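Local coordinates for protein putative peptidase (Chlamydophila abortus, PDB 3CE2) that is a putative zinc-dependent metallopeptidase of the M3B (oligopeptidase F) family, probably degrading small bioactive peptides, at residues W361-Y375 / D381-T393. Residues are numbered along the deposited sequence; the frame is centred on the assembly and turned at random.
Sequences WVDKYENLNKRSGAY and DSHPYVLLNYTGT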
# COMPACT_ATOMS: atom_id res chain seq x y z
N TRP A 361 -20.68 3.63 10.32
CA TRP A 361 -19.56 3.38 9.41
C TRP A 361 -19.06 1.93 9.52
O TRP A 361 -18.62 1.34 8.53
CB TRP A 361 -18.42 4.31 9.78
CG TRP A 361 -18.62 5.73 9.39
CD1 TRP A 361 -19.80 6.34 9.05
CD2 TRP A 361 -17.62 6.74 9.31
NE1 TRP A 361 -19.59 7.65 8.76
CE2 TRP A 361 -18.25 7.93 8.91
CE3 TRP A 361 -16.23 6.75 9.52
CZ2 TRP A 361 -17.56 9.13 8.73
CZ3 TRP A 361 -15.54 7.93 9.35
CH2 TRP A 361 -16.20 9.11 8.96
N VAL A 362 -19.14 1.40 10.73
CA VAL A 362 -18.42 0.20 11.11
C VAL A 362 -19.27 -1.04 11.19
O VAL A 362 -20.26 -1.08 11.91
CB VAL A 362 -17.91 0.36 12.53
CG1 VAL A 362 -16.62 -0.40 12.68
CG2 VAL A 362 -17.74 1.83 12.85
N ASP A 363 -18.85 -2.08 10.50
CA ASP A 363 -19.31 -3.42 10.83
C ASP A 363 -18.33 -4.04 11.84
O ASP A 363 -17.25 -4.48 11.48
CB ASP A 363 -19.40 -4.26 9.57
CG ASP A 363 -20.52 -5.26 9.64
OD1 ASP A 363 -21.70 -4.83 9.62
OD2 ASP A 363 -20.22 -6.46 9.71
N LYS A 364 -18.72 -4.08 13.11
CA LYS A 364 -17.76 -4.36 14.19
C LYS A 364 -17.16 -5.76 14.38
O LYS A 364 -15.97 -5.89 14.69
CB LYS A 364 -18.35 -3.94 15.53
CG LYS A 364 -18.59 -2.46 15.64
CD LYS A 364 -19.17 -2.12 16.99
CE LYS A 364 -19.99 -0.88 16.91
NZ LYS A 364 -21.27 -1.16 17.56
N TYR A 365 -17.99 -6.80 14.28
CA TYR A 365 -17.63 -8.09 14.88
C TYR A 365 -17.68 -9.26 13.93
O TYR A 365 -18.26 -9.19 12.86
CB TYR A 365 -18.57 -8.41 16.04
CG TYR A 365 -18.61 -7.44 17.19
CD1 TYR A 365 -17.48 -7.20 17.96
CD2 TYR A 365 -19.80 -6.83 17.56
CE1 TYR A 365 -17.53 -6.31 19.06
CE2 TYR A 365 -19.87 -5.95 18.65
CZ TYR A 365 -18.73 -5.69 19.40
OH TYR A 365 -18.81 -4.80 20.45
N GLU A 366 -17.10 -10.38 14.35
CA GLU A 366 -17.12 -11.59 13.52
C GLU A 366 -18.53 -12.11 13.45
O GLU A 366 -19.26 -12.04 14.43
CB GLU A 366 -16.21 -12.67 14.10
CG GLU A 366 -14.78 -12.60 13.61
CD GLU A 366 -13.80 -13.40 14.47
OE1 GLU A 366 -14.21 -13.89 15.55
OE2 GLU A 366 -12.62 -13.52 14.08
N ASN A 367 -18.92 -12.62 12.29
CA ASN A 367 -20.06 -13.52 12.24
C ASN A 367 -19.80 -14.61 11.23
O ASN A 367 -18.84 -14.54 10.45
CB ASN A 367 -21.38 -12.79 11.98
CG ASN A 367 -21.41 -12.05 10.64
OD1 ASN A 367 -21.39 -10.81 10.61
ND2 ASN A 367 -21.45 -12.79 9.54
N LEU A 368 -20.63 -15.64 11.24
CA LEU A 368 -20.39 -16.78 10.40
C LEU A 368 -20.20 -16.31 8.96
O LEU A 368 -21.07 -15.64 8.42
CB LEU A 368 -21.55 -17.77 10.48
CG LEU A 368 -21.31 -19.06 9.70
CD1 LEU A 368 -20.40 -20.03 10.48
CD2 LEU A 368 -22.63 -19.69 9.35
N ASN A 369 -19.05 -16.62 8.38
CA ASN A 369 -18.79 -16.33 6.97
C ASN A 369 -18.63 -14.87 6.54
O ASN A 369 -18.69 -14.55 5.34
CB ASN A 369 -19.82 -17.05 6.11
CG ASN A 369 -19.67 -18.56 6.17
OD1 ASN A 369 -20.66 -19.27 6.25
ND2 ASN A 369 -18.43 -19.05 6.16
N LYS A 370 -18.43 -13.98 7.52
CA LYS A 370 -18.08 -12.60 7.26
C LYS A 370 -16.66 -12.56 6.70
O LYS A 370 -15.82 -13.30 7.17
CB LYS A 370 -18.16 -11.79 8.55
CG LYS A 370 -17.95 -10.28 8.33
CD LYS A 370 -17.97 -9.55 9.66
CE LYS A 370 -17.65 -8.08 9.53
NZ LYS A 370 -17.96 -7.38 10.82
N ARG A 371 -16.40 -11.71 5.70
CA ARG A 371 -15.04 -11.55 5.17
C ARG A 371 -14.04 -11.38 6.31
O ARG A 371 -14.34 -10.72 7.32
CB ARG A 371 -14.97 -10.34 4.22
CG ARG A 371 -13.59 -10.08 3.61
CD ARG A 371 -13.27 -11.15 2.59
NE ARG A 371 -14.22 -11.14 1.47
CZ ARG A 371 -14.43 -12.16 0.63
NH1 ARG A 371 -13.78 -13.30 0.79
NH2 ARG A 371 -15.32 -12.04 -0.36
N SER A 372 -12.85 -11.97 6.17
CA SER A 372 -11.79 -11.87 7.18
C SER A 372 -11.02 -10.54 7.17
O SER A 372 -11.06 -9.77 6.18
CB SER A 372 -10.75 -12.96 6.95
OG SER A 372 -11.07 -14.10 7.71
N GLY A 373 -10.28 -10.31 8.25
CA GLY A 373 -9.38 -9.17 8.35
C GLY A 373 -10.13 -7.85 8.48
O GLY A 373 -11.12 -7.77 9.21
N ALA A 374 -9.66 -6.82 7.75
CA ALA A 374 -10.18 -5.45 7.88
C ALA A 374 -9.91 -4.57 6.66
O ALA A 374 -8.96 -4.79 5.91
CB ALA A 374 -9.61 -4.79 9.13
N TYR A 375 -10.76 -3.56 6.48
CA TYR A 375 -10.57 -2.58 5.40
C TYR A 375 -11.48 -1.37 5.53
O TYR A 375 -12.38 -1.34 6.37
CB TYR A 375 -10.79 -3.23 4.02
CG TYR A 375 -12.21 -3.68 3.75
CD1 TYR A 375 -13.26 -2.75 3.65
CD2 TYR A 375 -12.51 -5.03 3.57
CE1 TYR A 375 -14.57 -3.16 3.38
CE2 TYR A 375 -13.81 -5.46 3.30
CZ TYR A 375 -14.84 -4.53 3.21
OH TYR A 375 -16.13 -4.97 2.96
N ASP A 381 -20.25 8.73 -3.17
CA ASP A 381 -21.58 9.06 -2.64
C ASP A 381 -21.89 8.60 -1.20
O ASP A 381 -22.82 9.10 -0.57
CB ASP A 381 -22.64 8.61 -3.64
CG ASP A 381 -22.58 9.43 -4.93
OD1 ASP A 381 -22.73 10.67 -4.85
OD2 ASP A 381 -22.36 8.84 -6.02
N SER A 382 -21.08 7.68 -0.68
CA SER A 382 -21.31 7.13 0.66
C SER A 382 -20.39 7.75 1.70
O SER A 382 -19.41 8.41 1.37
CB SER A 382 -21.04 5.63 0.61
OG SER A 382 -19.80 5.34 -0.04
N HIS A 383 -20.68 7.52 2.97
CA HIS A 383 -19.67 7.78 3.97
C HIS A 383 -18.71 6.60 3.88
O HIS A 383 -18.98 5.68 3.10
CB HIS A 383 -20.23 8.00 5.38
CG HIS A 383 -21.40 7.14 5.71
ND1 HIS A 383 -22.68 7.64 5.86
CD2 HIS A 383 -21.49 5.81 5.95
CE1 HIS A 383 -23.50 6.66 6.16
NE2 HIS A 383 -22.81 5.54 6.23
N PRO A 384 -17.57 6.65 4.59
CA PRO A 384 -16.65 5.51 4.50
C PRO A 384 -17.22 4.32 5.27
O PRO A 384 -18.02 4.49 6.19
CB PRO A 384 -15.38 6.02 5.17
CG PRO A 384 -15.81 7.15 6.04
CD PRO A 384 -17.07 7.71 5.48
N TYR A 385 -16.86 3.12 4.87
CA TYR A 385 -17.38 1.95 5.53
C TYR A 385 -16.19 1.17 5.97
O TYR A 385 -15.25 0.93 5.20
CB TYR A 385 -18.27 1.15 4.58
CG TYR A 385 -19.66 1.73 4.43
CD1 TYR A 385 -20.54 1.75 5.52
CD2 TYR A 385 -20.12 2.25 3.21
CE1 TYR A 385 -21.83 2.27 5.41
CE2 TYR A 385 -21.41 2.78 3.08
CZ TYR A 385 -22.26 2.78 4.20
OH TYR A 385 -23.54 3.28 4.14
N VAL A 386 -16.18 0.83 7.24
CA VAL A 386 -15.07 0.08 7.79
C VAL A 386 -15.55 -1.31 8.14
O VAL A 386 -16.44 -1.48 9.00
CB VAL A 386 -14.57 0.71 9.07
CG1 VAL A 386 -13.44 -0.10 9.62
CG2 VAL A 386 -14.14 2.10 8.80
N LEU A 387 -14.95 -2.31 7.50
CA LEU A 387 -15.14 -3.68 7.93
C LEU A 387 -14.07 -4.13 8.94
O LEU A 387 -12.88 -4.18 8.64
CB LEU A 387 -15.17 -4.61 6.73
CG LEU A 387 -15.48 -6.05 7.14
CD1 LEU A 387 -16.34 -6.74 6.09
CD2 LEU A 387 -14.18 -6.82 7.46
N LEU A 388 -14.53 -4.47 10.13
CA LEU A 388 -13.69 -4.98 11.21
C LEU A 388 -14.05 -6.44 11.56
O LEU A 388 -15.14 -6.94 11.22
CB LEU A 388 -13.90 -4.11 12.46
CG LEU A 388 -12.92 -3.04 12.97
CD1 LEU A 388 -12.30 -2.24 11.88
CD2 LEU A 388 -13.58 -2.11 13.98
N ASN A 389 -13.13 -7.12 12.24
CA ASN A 389 -13.43 -8.38 12.91
C ASN A 389 -12.97 -8.26 14.36
O ASN A 389 -12.03 -8.94 14.80
CB ASN A 389 -12.76 -9.54 12.17
CG ASN A 389 -13.60 -10.03 11.00
OD1 ASN A 389 -14.63 -10.69 11.19
ND2 ASN A 389 -13.17 -9.68 9.78
N TYR A 390 -13.61 -7.35 15.07
CA TYR A 390 -13.06 -6.84 16.31
C TYR A 390 -12.99 -7.93 17.36
O TYR A 390 -14.01 -8.52 17.68
CB TYR A 390 -13.87 -5.63 16.82
CG TYR A 390 -13.21 -5.03 18.01
CD1 TYR A 390 -12.10 -4.22 17.85
CD2 TYR A 390 -13.63 -5.35 19.30
CE1 TYR A 390 -11.43 -3.70 18.96
CE2 TYR A 390 -12.97 -4.83 20.41
CZ TYR A 390 -11.86 -4.01 20.24
OH TYR A 390 -11.19 -3.48 21.33
N THR A 391 -11.81 -8.19 17.91
CA THR A 391 -11.67 -9.28 18.90
C THR A 391 -11.25 -8.82 20.30
O THR A 391 -11.36 -9.58 21.26
CB THR A 391 -10.75 -10.48 18.42
OG1 THR A 391 -9.48 -10.00 17.96
CG2 THR A 391 -11.43 -11.27 17.29
N GLY A 392 -10.77 -7.59 20.43
CA GLY A 392 -10.53 -7.03 21.76
C GLY A 392 -9.09 -6.84 22.18
O GLY A 392 -8.82 -6.47 23.32
N THR A 393 -8.15 -7.08 21.27
CA THR A 393 -6.72 -6.98 21.61
C THR A 393 -6.16 -5.61 21.23
O THR A 393 -6.80 -4.84 20.51
CB THR A 393 -5.88 -8.04 20.85
OG1 THR A 393 -5.86 -7.70 19.45
CG2 THR A 393 -6.44 -9.48 21.02
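Strand 385-387 is flanked by both ends of 361-375, parallel to Val-362 and Asp-363 through bonds such as Asp-363 N to Val-386 O (2.9 Å), and antiparallel to Tyr-375, with which Leu-387 forms a hydrogen-bonded pair. Lys-370, fully extended with CG anti to its backbone N (chi1 -174°), runs alongside Leu-387 in the opposite direction and brings NZ 2.9 Å from Leu-388 O, nearly in line with that carbonyl. Lys-370 NZ also bonds Tyr-365 O and forms a salt bridge with Asp-363 OD2 (2.7 Å), met on its anti side, somewhat out of the carboxylate plane; it thus ties its loop to strand 362-363 and Leu-388 and probably helps balance the carboxylate, which also salt-bridges Arg-15. Asn-389 spends both amide hydrogens on that loop: ND2 lies 2.9 Å from Arg-371 O, on a lone pair, and 2.9 Å from Gly-373 O, both near the amide plane. Leu-387 CB sits over one face of the Tyr-375 ring, 3.7 Å from its centroid, a CH-pi contact; the hydroxyl is held by Asp-95. Pro-384 CG rests on the six-membered ring of Trp-361, 3.4 Å from the centroid. The small mixed sheet packs between helix 66-96, touched by Tyr-385 and Leu-387, and zinc-binding HExxH helix 394-416, where Val-386 meets Ser-407.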